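Local coordinates for histidine triad protein (Plasmodium falciparum 3D7, PDB 5CS2), which probably hydrolyses diadenosine triphosphate to AMP and ADP, as an Fhit-like member of the histidine triad family, and binds the antiplasmodial natural product cyclomarin A, at residues Glu29-Glu34 with Arg179-Met184; Thr39-Gly44 with Ile72-Asp77; Ile56-Leu61 with Ile117-Arg122. All blocks are in the same frame, centred on the assembly; numbering follows the deposited sequence.

Contact 1. Residues Glu29-Glu34 with Arg179-Met184; sequences EIDKRE and RSIEQM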
loop_
_atom_site.group_PDB
_atom_site.type_symbol
_atom_site.label_atom_id
_atom_site.label_comp_id
_atom_site.label_asym_id
_atom_site.label_seq_id
_atom_site.Cartn_x
_atom_site.Cartn_y
_atom_site.Cartn_z
ATOM N N GLU A 29 21.232 -8.418 -5.819
ATOM C CA GLU A 29 21.391 -8.958 -4.478
ATOM C C GLU A 29 21.650 -7.747 -3.588
ATOM O O GLU A 29 22.396 -6.854 -3.970
ATOM C CB GLU A 29 22.541 -9.977 -4.435
ATOM C CG GLU A 29 22.598 -10.702 -3.101
ATOM C CD GLU A 29 23.676 -11.761 -2.949
ATOM O OE1 GLU A 29 23.983 -12.473 -3.939
ATOM O OE2 GLU A 29 24.170 -11.915 -1.808
ATOM N N ILE A 30 20.930 -7.661 -2.458
ATOM C CA ILE A 30 21.090 -6.529 -1.550
ATOM C C ILE A 30 22.094 -6.937 -0.477
ATOM O O ILE A 30 21.972 -8.030 0.080
ATOM C CB ILE A 30 19.709 -6.133 -0.915
ATOM C CG1 ILE A 30 18.637 -5.804 -2.020
ATOM C CG2 ILE A 30 19.871 -4.962 0.080
ATOM C CD1 ILE A 30 19.046 -4.691 -3.014
ATOM N N ASP A 31 23.060 -6.059 -0.207
ATOM C CA ASP A 31 24.085 -6.251 0.840
ATOM C C ASP A 31 23.364 -6.287 2.196
ATOM O O ASP A 31 22.497 -5.440 2.473
ATOM C CB ASP A 31 25.072 -5.066 0.807
ATOM C CG ASP A 31 26.369 -5.332 1.544
ATOM O OD1 ASP A 31 26.321 -5.542 2.776
ATOM O OD2 ASP A 31 27.436 -5.314 0.889
ATOM N N LYS A 32 23.714 -7.264 3.035
ATOM C CA LYS A 32 23.131 -7.409 4.385
ATOM C C LYS A 32 23.275 -6.146 5.239
ATOM O O LYS A 32 22.415 -5.912 6.107
ATOM C CB LYS A 32 23.727 -8.634 5.106
ATOM C CG LYS A 32 25.222 -8.509 5.394
ATOM C CD LYS A 32 25.786 -9.808 5.976
ATOM C CE LYS A 32 27.286 -9.731 6.112
ATOM N NZ LYS A 32 27.874 -11.055 6.448
ATOM N N ARG A 33 24.336 -5.331 5.001
ATOM C CA ARG A 33 24.589 -4.065 5.692
ATOM C C ARG A 33 23.528 -3.004 5.386
ATOM O O ARG A 33 23.425 -2.015 6.109
ATOM C CB ARG A 33 25.993 -3.500 5.358
ATOM C CG ARG A 33 27.125 -4.271 6.038
ATOM C CD ARG A 33 28.488 -3.800 5.546
ATOM N NE ARG A 33 28.698 -4.228 4.163
ATOM C CZ ARG A 33 29.742 -3.906 3.411
ATOM N NH1 ARG A 33 30.707 -3.128 3.895
ATOM N NH2 ARG A 33 29.828 -4.349 2.165
ATOM N N GLU A 34 22.778 -3.183 4.277
ATOM C CA GLU A 34 21.772 -2.187 3.874
ATOM C C GLU A 34 20.359 -2.522 4.349
ATOM O O GLU A 34 19.449 -1.713 4.161
ATOM C CB GLU A 34 21.776 -2.061 2.335
ATOM C CG GLU A 34 23.148 -1.740 1.759
ATOM C CD GLU A 34 23.258 -1.860 0.247
ATOM O OE1 GLU A 34 22.327 -2.406 -0.392
ATOM O OE2 GLU A 34 24.295 -1.423 -0.302
ATOM N N ARG A 179 24.224 6.836 -3.405
ATOM C CA ARG A 179 24.761 6.618 -2.058
ATOM C C ARG A 179 25.762 5.465 -1.995
ATOM O O ARG A 179 25.560 4.429 -2.638
ATOM C CB ARG A 179 23.616 6.383 -1.042
ATOM C CG ARG A 179 22.468 7.402 -1.071
ATOM C CD ARG A 179 22.758 8.668 -0.283
ATOM N NE ARG A 179 22.560 8.472 1.157
ATOM C CZ ARG A 179 23.004 9.306 2.096
ATOM N NH1 ARG A 179 23.681 10.397 1.761
ATOM N NH2 ARG A 179 22.774 9.050 3.378
ATOM N N SER A 180 26.841 5.654 -1.208
ATOM C CA SER A 180 27.893 4.653 -1.002
ATOM C C SER A 180 27.437 3.636 0.035
ATOM O O SER A 180 26.509 3.928 0.796
ATOM C CB SER A 180 29.176 5.324 -0.507
ATOM O OG SER A 180 29.008 5.955 0.752
ATOM N N ILE A 181 28.122 2.473 0.106
ATOM C CA ILE A 181 27.849 1.432 1.099
ATOM C C ILE A 181 28.008 2.008 2.527
ATOM O O ILE A 181 27.213 1.671 3.398
ATOM C CB ILE A 181 28.654 0.106 0.850
ATOM C CG1 ILE A 181 28.213 -1.039 1.792
ATOM C CG2 ILE A 181 30.172 0.307 0.930
ATOM C CD1 ILE A 181 26.963 -1.793 1.414
ATOM N N GLU A 182 28.977 2.927 2.731
ATOM C CA GLU A 182 29.230 3.570 4.023
ATOM C C GLU A 182 28.004 4.333 4.508
ATOM O O GLU A 182 27.574 4.111 5.634
ATOM C CB GLU A 182 30.461 4.502 3.965
ATOM C CG GLU A 182 31.768 3.790 3.649
ATOM C CD GLU A 182 32.261 4.018 2.233
ATOM O OE1 GLU A 182 33.009 4.998 2.014
ATOM O OE2 GLU A 182 31.887 3.224 1.339
ATOM N N GLN A 183 27.442 5.219 3.664
ATOM C CA GLN A 183 26.256 6.024 3.994
ATOM C C GLN A 183 25.038 5.137 4.214
ATOM O O GLN A 183 24.262 5.374 5.143
ATOM C CB GLN A 183 25.954 7.066 2.901
ATOM C CG GLN A 183 26.976 8.200 2.823
ATOM C CD GLN A 183 26.760 9.117 1.643
ATOM O OE1 GLN A 183 26.547 8.683 0.502
ATOM N NE2 GLN A 183 26.856 10.415 1.884
ATOM N N MET A 184 24.879 4.109 3.359
ATOM C CA MET A 184 23.774 3.162 3.435
ATOM C C MET A 184 23.825 2.313 4.690
ATOM O O MET A 184 22.792 2.130 5.327
ATOM C CB MET A 184 23.715 2.304 2.175
ATOM C CG MET A 184 23.247 3.071 0.961
ATOM S SD MET A 184 22.809 1.957 -0.385
ATOM C CE MET A 184 24.443 1.641 -1.060
#
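Where the C-terminal helix 181-199 begins, I181 and M184 of its first turn lie against D31, R33 and E34 of the short 3-10 turn that leads into the edge strand 35-38 of the HIT-domain sheet. The turn is braced by its own side chains. D31 OD1 takes the backbone N-H of R33 on its anti lone pair, an Asx turn, and on its other side it meets R33 NE at 3.0 Å. R33 NH2 completes a side-on, two-nitrogen salt bridge with a 2.9 Å bond to D31 OD2, although both guanidinium nitrogens sit some 30° out of the carboxylate plane. The two bonds fix the rotation of the guanidinium, and I181 CG1 lies over the centre of one of its faces, 3.6 Å from R33 CZ. I181 carries CG1 anti to its backbone N (chi1 -172°), and the bend at chi2 (81°) turns CD1 toward the acids: it comes 3.6 Å from D31 CG and 3.2 Å from E34 OE2. E34 reaches out extended beyond CG, and the same OE2 lies 3.2 Å from M184 CE. The M184 side chain also touches N48 and V46, about 7 Å from the side chain of N47, a predicted substrate-binding residue. On the helix side, S180 and Q183 form a capping box with weak bonds, S180 OG receiving Q183 N. No hydrogen bond joins the two segments. D31 and R33 answer each other's charge inside the turn, though R33 also touches E185 of the helix; the E34 carboxylate faces methyl groups here, without a hydrogen bond from 179-184, and the guanidinium face, held by D31, is the surface on which I181 rests.

Contact 2. Residues Thr39-Gly44 with Ile72-Asp77; sequences TKYSYG and IEEIID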
loop_
_atom_site.group_PDB
_atom_site.type_symbol
_atom_site.label_atom_id
_atom_site.label_comp_id
_atom_site.label_asym_id
_atom_site.label_seq_id
_atom_site.Cartn_x
_atom_site.Cartn_y
_atom_site.Cartn_z
ATOM N N THR A 39 11.398 -9.997 8.197
ATOM C CA THR A 39 10.168 -10.552 8.762
ATOM C C THR A 39 9.980 -11.957 8.198
ATOM O O THR A 39 10.848 -12.443 7.465
ATOM C CB THR A 39 8.960 -9.607 8.495
ATOM O OG1 THR A 39 8.648 -9.701 7.104
ATOM C CG2 THR A 39 9.251 -8.152 8.869
ATOM N N LYS A 40 8.854 -12.598 8.518
ATOM C CA LYS A 40 8.546 -13.943 8.049
ATOM C C LYS A 40 8.551 -14.016 6.514
ATOM O O LYS A 40 9.028 -15.005 5.968
ATOM C CB LYS A 40 7.189 -14.403 8.610
ATOM C CG LYS A 40 6.851 -15.863 8.304
ATOM C CD LYS A 40 5.592 -16.319 9.028
ATOM C CE LYS A 40 5.285 -17.773 8.761
ATOM N NZ LYS A 40 4.156 -18.261 9.599
ATOM N N TYR A 41 8.044 -12.966 5.827
ATOM C CA TYR A 41 7.934 -12.941 4.356
ATOM C C TYR A 41 8.573 -11.748 3.661
ATOM O O TYR A 41 8.616 -11.726 2.429
ATOM C CB TYR A 41 6.452 -13.003 3.958
ATOM C CG TYR A 41 5.718 -14.229 4.439
ATOM C CD1 TYR A 41 5.845 -15.449 3.780
ATOM C CD2 TYR A 41 4.870 -14.168 5.538
ATOM C CE1 TYR A 41 5.165 -16.584 4.222
ATOM C CE2 TYR A 41 4.151 -15.285 5.960
ATOM C CZ TYR A 41 4.335 -16.501 5.327
ATOM O OH TYR A 41 3.644 -17.602 5.774
ATOM N N SER A 42 9.057 -10.749 4.393
ATOM C CA SER A 42 9.539 -9.526 3.742
ATOM C C SER A 42 10.827 -9.021 4.360
ATOM O O SER A 42 11.292 -9.574 5.356
ATOM C CB SER A 42 8.492 -8.422 3.936
ATOM O OG SER A 42 7.189 -8.843 3.602
ATOM N N TYR A 43 11.373 -7.968 3.787
ATOM C CA TYR A 43 12.510 -7.264 4.341
ATOM C C TYR A 43 12.503 -5.811 3.911
ATOM O O TYR A 43 11.858 -5.450 2.936
ATOM C CB TYR A 43 13.847 -7.975 4.095
ATOM C CG TYR A 43 14.357 -7.942 2.679
ATOM C CD1 TYR A 43 13.951 -8.895 1.751
ATOM C CD2 TYR A 43 15.287 -6.990 2.275
ATOM C CE1 TYR A 43 14.475 -8.906 0.455
ATOM C CE2 TYR A 43 15.800 -6.980 0.978
ATOM C CZ TYR A 43 15.413 -7.959 0.084
ATOM O OH TYR A 43 15.920 -7.939 -1.204
ATOM N N GLY A 44 13.157 -4.981 4.691
ATOM C CA GLY A 44 13.256 -3.556 4.447
ATOM C C GLY A 44 14.703 -3.189 4.275
ATOM O O GLY A 44 15.559 -3.653 5.034
ATOM N N ILE A 72 -1.963 -14.335 0.445
ATOM C CA ILE A 72 -2.645 -13.597 1.516
ATOM C C ILE A 72 -1.685 -13.269 2.673
ATOM O O ILE A 72 -1.614 -12.115 3.082
ATOM C CB ILE A 72 -3.947 -14.299 2.007
ATOM C CG1 ILE A 72 -4.981 -14.333 0.864
ATOM C CG2 ILE A 72 -4.553 -13.588 3.243
ATOM C CD1 ILE A 72 -6.147 -15.260 1.038
ATOM N N GLU A 73 -0.900 -14.269 3.133
ATOM C CA GLU A 73 0.062 -14.137 4.234
ATOM C C GLU A 73 1.132 -13.096 3.879
ATOM O O GLU A 73 1.487 -12.294 4.740
ATOM C CB GLU A 73 0.713 -15.500 4.574
ATOM C CG GLU A 73 -0.255 -16.551 5.091
ATOM C CD GLU A 73 -1.106 -17.254 4.046
ATOM O OE1 GLU A 73 -0.820 -17.108 2.835
ATOM O OE2 GLU A 73 -2.077 -17.938 4.444
ATOM N N GLU A 74 1.615 -13.080 2.612
ATOM C CA GLU A 74 2.610 -12.112 2.143
ATOM C C GLU A 74 2.046 -10.690 2.064
ATOM O O GLU A 74 2.767 -9.741 2.365
ATOM C CB GLU A 74 3.192 -12.502 0.770
ATOM C CG GLU A 74 3.962 -13.813 0.763
ATOM C CD GLU A 74 4.464 -14.224 -0.612
ATOM O OE1 GLU A 74 3.641 -14.280 -1.558
ATOM O OE2 GLU A 74 5.692 -14.435 -0.756
ATOM N N ILE A 75 0.783 -10.545 1.610
ATOM C CA ILE A 75 0.098 -9.238 1.514
ATOM C C ILE A 75 0.000 -8.653 2.910
ATOM O O ILE A 75 0.343 -7.492 3.121
ATOM C CB ILE A 75 -1.312 -9.333 0.842
ATOM C CG1 ILE A 75 -1.179 -9.810 -0.608
ATOM C CG2 ILE A 75 -2.051 -7.946 0.908
ATOM C CD1 ILE A 75 -2.459 -10.497 -1.141
ATOM N N ILE A 76 -0.465 -9.468 3.872
ATOM C CA ILE A 76 -0.572 -8.996 5.252
ATOM C C ILE A 76 0.794 -8.611 5.809
ATOM O O ILE A 76 0.941 -7.550 6.429
ATOM C CB ILE A 76 -1.268 -10.086 6.091
ATOM C CG1 ILE A 76 -2.754 -10.260 5.644
ATOM C CG2 ILE A 76 -1.114 -9.839 7.626
ATOM C CD1 ILE A 76 -3.444 -11.518 6.230
ATOM N N ASP A 77 1.791 -9.485 5.609
ATOM C CA ASP A 77 3.132 -9.254 6.144
ATOM C C ASP A 77 3.740 -7.952 5.629
ATOM O O ASP A 77 4.141 -7.106 6.430
ATOM C CB ASP A 77 4.038 -10.468 5.853
ATOM C CG ASP A 77 5.415 -10.376 6.507
ATOM O OD1 ASP A 77 6.189 -9.480 6.124
ATOM O OD2 ASP A 77 5.731 -11.246 7.371
HETATM O O HOH W 1 8.011 -13.880 0.573
HETATM O O HOH W 2 5.558 -10.377 1.936
#
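The backbones come closest at Y41 and E74, their CA atoms 5.8 Å apart, where the turn before strand 42-46 passes the first turns of helix 72-93. D77 does most of the joining. Its CG stands anti to the backbone N (chi1 -174°), which carries the carboxylate off the helix and into the turn. There OD1 accepts two hydroxyls: T39 OG1 at 2.7 Å on the syn lone pair, and S42 OG at 2.8 Å from above the carboxylate plane, 40° out of it. D77 OD2 takes a weak bond from Y41 N at 3.3 Å. T39 OG1 works in both directions, since it also accepts the backbone N-H of S42 at 2.9 Å, closing an ST motif, while T39 N bonds to S42 O. In this way the direct hydrogen bonds to 72-77 from the hairpin turn between strands 35-38 and 42-46, at one end of the HIT-domain sheet, all go to one buried aspartate, whose negative charge the hydroxyls and the amide would be expected to stabilise. Outside the two segments, L81 of the same helix touches both T39 and S42.

The Y41 ring lies against E73, E74 and D77. D77 OD2 lies near the ring plane at its edge, with the carboxylate turned almost perpendicular (89°), and K40 CG rests over one face, offset toward the rim. E73 CB approaches Y41 CE2 obliquely at 3.7 Å, and E74 CG sits 3.9 Å from CD1 of the same ring. Two waters finish the seam. One donates to Y41 O and to E74 OE2; the other donates to S42 OG and to the carbonyl oxygen of E74. The other carboxylate oxygen of E74, OE1, makes a salt bridge to K64 and accepts the backbone N-H of D71.

Contact 3. Residues Ile56-Leu61 with Ile117-Arg122; sequences ILLTTL and IHIIPR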
loop_
_atom_site.group_PDB
_atom_site.type_symbol
_atom_site.label_atom_id
_atom_site.label_comp_id
_atom_site.label_asym_id
_atom_site.label_seq_id
_atom_site.Cartn_x
_atom_site.Cartn_y
_atom_site.Cartn_z
ATOM N N ILE A 56 13.048 4.520 1.740
ATOM C CA ILE A 56 13.294 3.111 1.983
ATOM C C ILE A 56 12.425 2.230 1.096
ATOM O O ILE A 56 11.408 2.684 0.565
ATOM C CB ILE A 56 13.150 2.726 3.461
ATOM C CG1 ILE A 56 11.725 3.108 3.963
ATOM C CG2 ILE A 56 14.270 3.452 4.313
ATOM C CD1 ILE A 56 11.325 2.446 5.245
ATOM N N LEU A 57 12.820 0.975 0.988
ATOM C CA LEU A 57 12.107 -0.024 0.177
ATOM C C LEU A 57 11.754 -1.226 1.009
ATOM O O LEU A 57 12.567 -1.660 1.830
ATOM C CB LEU A 57 13.013 -0.455 -1.004
ATOM C CG LEU A 57 13.477 0.681 -1.921
ATOM C CD1 LEU A 57 14.636 0.257 -2.788
ATOM C CD2 LEU A 57 12.325 1.254 -2.725
ATOM N N LEU A 58 10.567 -1.809 0.769
ATOM C CA LEU A 58 10.153 -3.055 1.417
ATOM C C LEU A 58 9.885 -4.051 0.305
ATOM O O LEU A 58 9.262 -3.676 -0.689
ATOM C CB LEU A 58 8.864 -2.905 2.232
ATOM C CG LEU A 58 8.819 -1.765 3.259
ATOM C CD1 LEU A 58 7.585 -1.898 4.109
ATOM C CD2 LEU A 58 10.001 -1.782 4.198
ATOM N N THR A 59 10.362 -5.290 0.449
ATOM C CA THR A 59 10.114 -6.262 -0.614
ATOM C C THR A 59 9.872 -7.617 -0.020
ATOM O O THR A 59 10.137 -7.828 1.170
ATOM C CB THR A 59 11.244 -6.225 -1.674
ATOM O OG1 THR A 59 10.822 -6.938 -2.850
ATOM C CG2 THR A 59 12.505 -6.849 -1.194
ATOM N N THR A 60 9.399 -8.559 -0.842
ATOM C CA THR A 60 9.152 -9.923 -0.392
ATOM C C THR A 60 10.449 -10.710 -0.433
ATOM O O THR A 60 11.291 -10.429 -1.273
ATOM C CB THR A 60 8.109 -10.603 -1.288
ATOM O OG1 THR A 60 8.513 -10.367 -2.636
ATOM C CG2 THR A 60 6.693 -10.058 -1.055
ATOM N N LEU A 61 10.631 -11.675 0.481
ATOM C CA LEU A 61 11.857 -12.479 0.491
ATOM C C LEU A 61 11.868 -13.378 -0.760
ATOM O O LEU A 61 12.930 -13.608 -1.349
ATOM C CB LEU A 61 11.936 -13.322 1.780
ATOM C CG LEU A 61 12.352 -12.571 3.053
ATOM C CD1 LEU A 61 11.927 -13.325 4.314
ATOM C CD2 LEU A 61 13.842 -12.261 3.075
ATOM N N ILE A 117 7.530 -1.872 -2.020
ATOM C CA ILE A 117 6.832 -0.664 -1.598
ATOM C C ILE A 117 7.874 0.401 -1.311
ATOM O O ILE A 117 8.866 0.117 -0.621
ATOM C CB ILE A 117 6.028 -0.927 -0.293
ATOM C CG1 ILE A 117 4.957 -2.038 -0.451
ATOM C CG2 ILE A 117 5.413 0.399 0.240
ATOM C CD1 ILE A 117 4.176 -2.480 0.854
ATOM N N HIS A 118 7.636 1.602 -1.809
ATOM C CA HIS A 118 8.446 2.789 -1.558
ATOM C C HIS A 118 7.823 3.510 -0.380
ATOM O O HIS A 118 6.597 3.721 -0.357
ATOM C CB HIS A 118 8.398 3.764 -2.731
ATOM C CG HIS A 118 9.043 3.240 -3.956
ATOM N ND1 HIS A 118 10.369 3.480 -4.226
ATOM C CD2 HIS A 118 8.512 2.485 -4.944
ATOM C CE1 HIS A 118 10.605 2.880 -5.384
ATOM N NE2 HIS A 118 9.512 2.271 -5.848
ATOM N N ILE A 119 8.653 3.924 0.587
ATOM C CA ILE A 119 8.174 4.743 1.710
ATOM C C ILE A 119 9.096 5.933 1.686
ATOM O O ILE A 119 10.312 5.762 1.850
ATOM C CB ILE A 119 8.209 4.043 3.067
ATOM C CG1 ILE A 119 7.232 2.866 3.128
ATOM C CG2 ILE A 119 7.935 5.065 4.218
ATOM C CD1 ILE A 119 7.406 2.008 4.390
ATOM N N ILE A 120 8.537 7.117 1.472
ATOM C CA ILE A 120 9.343 8.345 1.372
ATOM C C ILE A 120 8.845 9.357 2.385
ATOM O O ILE A 120 7.758 9.933 2.221
ATOM C CB ILE A 120 9.401 8.956 -0.058
ATOM C CG1 ILE A 120 9.747 7.907 -1.143
ATOM C CG2 ILE A 120 10.386 10.154 -0.098
ATOM C CD1 ILE A 120 9.206 8.190 -2.523
ATOM N N PRO A 121 9.661 9.675 3.398
ATOM C CA PRO A 121 9.252 10.704 4.374
ATOM C C PRO A 121 9.108 12.030 3.648
ATOM O O PRO A 121 9.855 12.295 2.706
ATOM C CB PRO A 121 10.431 10.741 5.358
ATOM C CG PRO A 121 11.097 9.398 5.202
ATOM C CD PRO A 121 10.995 9.133 3.726
ATOM N N ARG A 122 8.103 12.834 4.028
ATOM C CA ARG A 122 7.843 14.112 3.351
ATOM C C ARG A 122 7.854 15.316 4.310
ATOM O O ARG A 122 7.368 15.210 5.432
ATOM C CB ARG A 122 6.486 14.060 2.630
ATOM C CG ARG A 122 6.352 12.981 1.541
ATOM C CD ARG A 122 7.436 13.042 0.493
ATOM N NE ARG A 122 7.464 14.325 -0.210
ATOM C CZ ARG A 122 6.719 14.608 -1.272
ATOM N NH1 ARG A 122 5.893 13.696 -1.776
ATOM N NH2 ARG A 122 6.797 15.803 -1.846
#
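I56, L57 and L58 pair with I119, H118 and I117 in the antiparallel centre of the HIT-domain sheet, where strand 116-122 carries part of the histidine triad motif. The strands run at 158° to each other, and the axes of the two segments come within 4.9 Å. I56 with I119 and L58 with I117 are hydrogen-bonded pairs, each with two N-H...O bonds, I117 N to L58 O at 2.8 Å among them; L57 with H118 is the non-hydrogen-bonded pair between them.

I56, L58, I117 and I119 form the face turned to helix 72-93. I56 turns CG1 into the space between its backbone N and carbonyl carbon (chi1 57°), which brings it alongside I119 CB at 3.7 Å. I119 CD1 sits in the corner made by I56 CD1 and L58 CD1, 4.0 and 3.9 Å away. C82 of the helix packs on L58 and I119, M89 on I56 and I78 on I117.

The other face holds L57 and H118 side by side, beside Q103, like H118 a predicted substrate-binding residue, and H116, the predicted nucleophile. H118 ND1 is hydrogen-bonded to H55 NE2, and L57 CD2 comes obliquely to the imidazole, 3.3 Å from that same ND1.

Contact 3 is the core of the three, entirely buried and held by backbone bonds and aliphatic packing; contact 2 is partly buried and relies on a carboxylate, two hydroxyls and waters; contact 1 lies at the surface, where carboxylates and a guanidinium meet aliphatic and thioether groups. Contacts 2 and 3 share the sheet: strands 42-46 and 56-60 are neighbours, probably hydrogen-bonded through Y43 N and T59 O, 2.9 Å apart. Helix 72-93 supplies D77 to contact 2 and, further along, packs beneath contact 3. Contact 1 brings the C-terminal helix back to the N-terminal part of the domain, meeting contact 2 where I30 packs on Y43.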